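Local coordinates for protein drebrin (Homo sapiens, PDB 5Y1Z) that probably binds actin filaments and carries an N-terminal domain of the ADF/cofilin type, at residues A[90-93]-A[94-98]. Numbering follows the deposited sequence.
Sequences EDVP and DARKC. With SO4 (sulfate ion), chain E.
The carbonyl oxygen of Pro93 turns into the first turn of the helix that starts at Asp94 and takes up two backbone amides. Lys97 N donates to Pro93 O at 2.9 Å in a fairly straight bond of 161°, closing the i to i+4 pattern, while Arg96 N makes a weak, bent bond to the same oxygen. Pro93 is the N-cap residue, and its ring, which has no polar atom to offer the first-turn amides, lies beside a bound sulfate with CB near O4 of the ion. One of those amides is taken by this sulfate, probably from the crystallisation liquor: Asp94 N donates to its O2 at 2.9 Å. The helix N-terminus would favour such an anion; the carboxylate of Asp94, its CG turned beside the backbone N (chi1 -74°), lies near the same sulfate oxygen, at a spacing that is doubtful. Val92 reaches the arginine with CG1, the branch anti to its backbone N (chi1 175°), which rests 4.0 Å from Arg96 CB and touches CG equally, so the valine packs on the aliphatic base of Arg96. Beyond CG the arginine bends at chi2 and leaves Val92 behind; its guanidinium group pairs with Asp41 and makes a cation-pi contact with Tyr36. Leaving strand 81-88, the chain here opens the beta-alpha-beta crossover that runs through helices 94-101 and 104-110 to the adjacent, parallel strand 116-120.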
ATOM      1  N   GLU A  90      20.906  -3.042 -13.539  1.00 48.21           N
ATOM      2  CA  GLU A  90      21.542  -4.352 -13.402  1.00 50.17           C
ATOM      3  C   GLU A  90      22.304  -4.499 -12.092  1.00 52.78           C
ATOM      4  O   GLU A  90      22.609  -5.626 -11.688  1.00 58.48           O
ATOM      5  CB  GLU A  90      22.490  -4.616 -14.583  1.00 49.41           C
ATOM      6  N   ASP A  91      22.649  -3.398 -11.429  1.00 53.33           N
ATOM      7  CA  ASP A  91      23.408  -3.473 -10.190  1.00 57.69           C
ATOM      8  C   ASP A  91      22.550  -3.209  -8.965  1.00 53.99           C
ATOM      9  O   ASP A  91      23.081  -3.152  -7.850  1.00 53.48           O
ATOM     10  CB  ASP A  91      24.580  -2.482 -10.224  1.00 63.84           C
ATOM     11  CG  ASP A  91      25.623  -2.849 -11.267  1.00 71.01           C
ATOM     12  OD1 ASP A  91      26.039  -4.028 -11.264  1.00 76.59           O
ATOM     13  OD2 ASP A  91      26.048  -1.971 -12.064  1.00 70.48           O
ATOM     14  N   VAL A  92      21.236  -3.171  -9.128  1.00 51.04           N
ATOM     15  CA  VAL A  92      20.333  -3.095  -7.980  1.00 49.24           C
ATOM     16  C   VAL A  92      20.260  -4.480  -7.327  1.00 48.76           C
ATOM     17  O   VAL A  92      20.122  -5.476  -8.041  1.00 51.63           O
ATOM     18  CB  VAL A  92      18.946  -2.626  -8.418  1.00 48.00           C
ATOM     19  CG1 VAL A  92      17.964  -2.667  -7.248  1.00 47.88           C
ATOM     20  CG2 VAL A  92      19.012  -1.235  -9.038  1.00 43.79           C
ATOM     21  N   PRO A  93      20.352  -4.572  -6.010  1.00 51.68           N
ATOM     22  CA  PRO A  93      20.203  -5.883  -5.354  1.00 54.09           C
ATOM     23  C   PRO A  93      18.841  -6.515  -5.627  1.00 55.21           C
ATOM     24  O   PRO A  93      17.824  -5.830  -5.746  1.00 54.29           O
ATOM     25  CB  PRO A  93      20.375  -5.554  -3.864  1.00 52.56           C
ATOM     26  CG  PRO A  93      21.128  -4.243  -3.840  1.00 52.84           C
ATOM     27  CD  PRO A  93      20.723  -3.499  -5.072  1.00 52.44           C
ATOM     28  N   ASP A  94      18.832  -7.850  -5.704  1.00 59.12           N
ATOM     29  CA  ASP A  94      17.610  -8.573  -6.042  1.00 58.91           C
ATOM     30  C   ASP A  94      16.507  -8.289  -5.035  1.00 58.49           C
ATOM     31  O   ASP A  94      15.336  -8.140  -5.415  1.00 60.41           O
ATOM     32  CB  ASP A  94      17.884 -10.070  -6.114  1.00 68.12           C
ATOM     33  CG  ASP A  94      18.648 -10.464  -7.362  1.00 76.35           C
ATOM     34  OD1 ASP A  94      18.772  -9.632  -8.297  1.00 72.91           O
ATOM     35  OD2 ASP A  94      19.149 -11.614  -7.391  1.00 83.99           O
ATOM     36  N   ALA A  95      16.859  -8.203  -3.750  1.00 56.17           N
ATOM     37  CA  ALA A  95      15.856  -7.916  -2.733  1.00 57.95           C
ATOM     38  C   ALA A  95      15.213  -6.559  -2.965  1.00 56.00           C
ATOM     39  O   ALA A  95      13.995  -6.398  -2.791  1.00 53.84           O
ATOM     40  CB  ALA A  95      16.486  -7.964  -1.344  1.00 60.36           C
ATOM     41  N   ARG A  96      15.999  -5.578  -3.408  1.00 55.27           N
ATOM     42  CA  ARG A  96      15.398  -4.270  -3.614  1.00 53.69           C
ATOM     43  C   ARG A  96      14.613  -4.244  -4.910  1.00 55.62           C
ATOM     44  O   ARG A  96      13.598  -3.543  -5.006  1.00 59.40           O
ATOM     45  CB  ARG A  96      16.452  -3.159  -3.603  1.00 50.47           C
ATOM     46  CG  ARG A  96      15.897  -1.776  -3.968  1.00 51.15           C
ATOM     47  CD  ARG A  96      15.311  -1.057  -2.733  1.00 56.34           C
ATOM     48  NE  ARG A  96      14.889   0.317  -3.016  1.00 57.18           N
ATOM     49  CZ  ARG A  96      14.005   1.003  -2.296  1.00 57.83           C
ATOM     50  NH1 ARG A  96      13.457   0.453  -1.230  1.00 60.97           N
ATOM     51  NH2 ARG A  96      13.690   2.247  -2.626  1.00 55.24           N
ATOM     52  N   LYS A  97      15.034  -5.022  -5.902  1.00 54.14           N
ATOM     53  CA  LYS A  97      14.187  -5.165  -7.075  1.00 56.21           C
ATOM     54  C   LYS A  97      12.841  -5.721  -6.658  1.00 55.99           C
ATOM     55  O   LYS A  97      11.785  -5.257  -7.109  1.00 52.26           O
ATOM     56  CB  LYS A  97      14.846  -6.067  -8.118  1.00 58.06           C
ATOM     57  CG  LYS A  97      13.883  -6.485  -9.215  1.00 59.79           C
ATOM     58  CD  LYS A  97      14.598  -6.897 -10.478  1.00 63.29           C
ATOM     59  CE  LYS A  97      13.609  -7.012 -11.624  1.00 66.17           C
ATOM     60  NZ  LYS A  97      14.235  -7.581 -12.858  1.00 69.72           N
ATOM     61  N   CYS A  98      12.867  -6.676  -5.738  1.00 55.61           N
ATOM     62  CA  CYS A  98      11.639  -7.332  -5.337  1.00 55.89           C
ATOM     63  C   CYS A  98      10.730  -6.363  -4.592  1.00 55.84           C
ATOM     64  O   CYS A  98       9.529  -6.282  -4.883  1.00 55.66           O
ATOM     65  CB  CYS A  98      11.986  -8.551  -4.485  1.00 57.73           C
ATOM     66  SG  CYS A  98      10.649  -9.650  -4.214  1.00 59.66           S
TER
HETATM   67  S   SO4 E 201      22.378  -9.449  -5.406  1.00139.21           S
HETATM   68  O1  SO4 E 201      22.210 -10.590  -4.518  1.00138.89           O
HETATM   69  O2  SO4 E 201      21.250  -9.377  -6.329  1.00139.37           O
HETATM   70  O3  SO4 E 201      23.611  -9.608  -6.170  1.00140.75           O
HETATM   71  O4  SO4 E 201      22.456  -8.226  -4.614  1.00138.48           O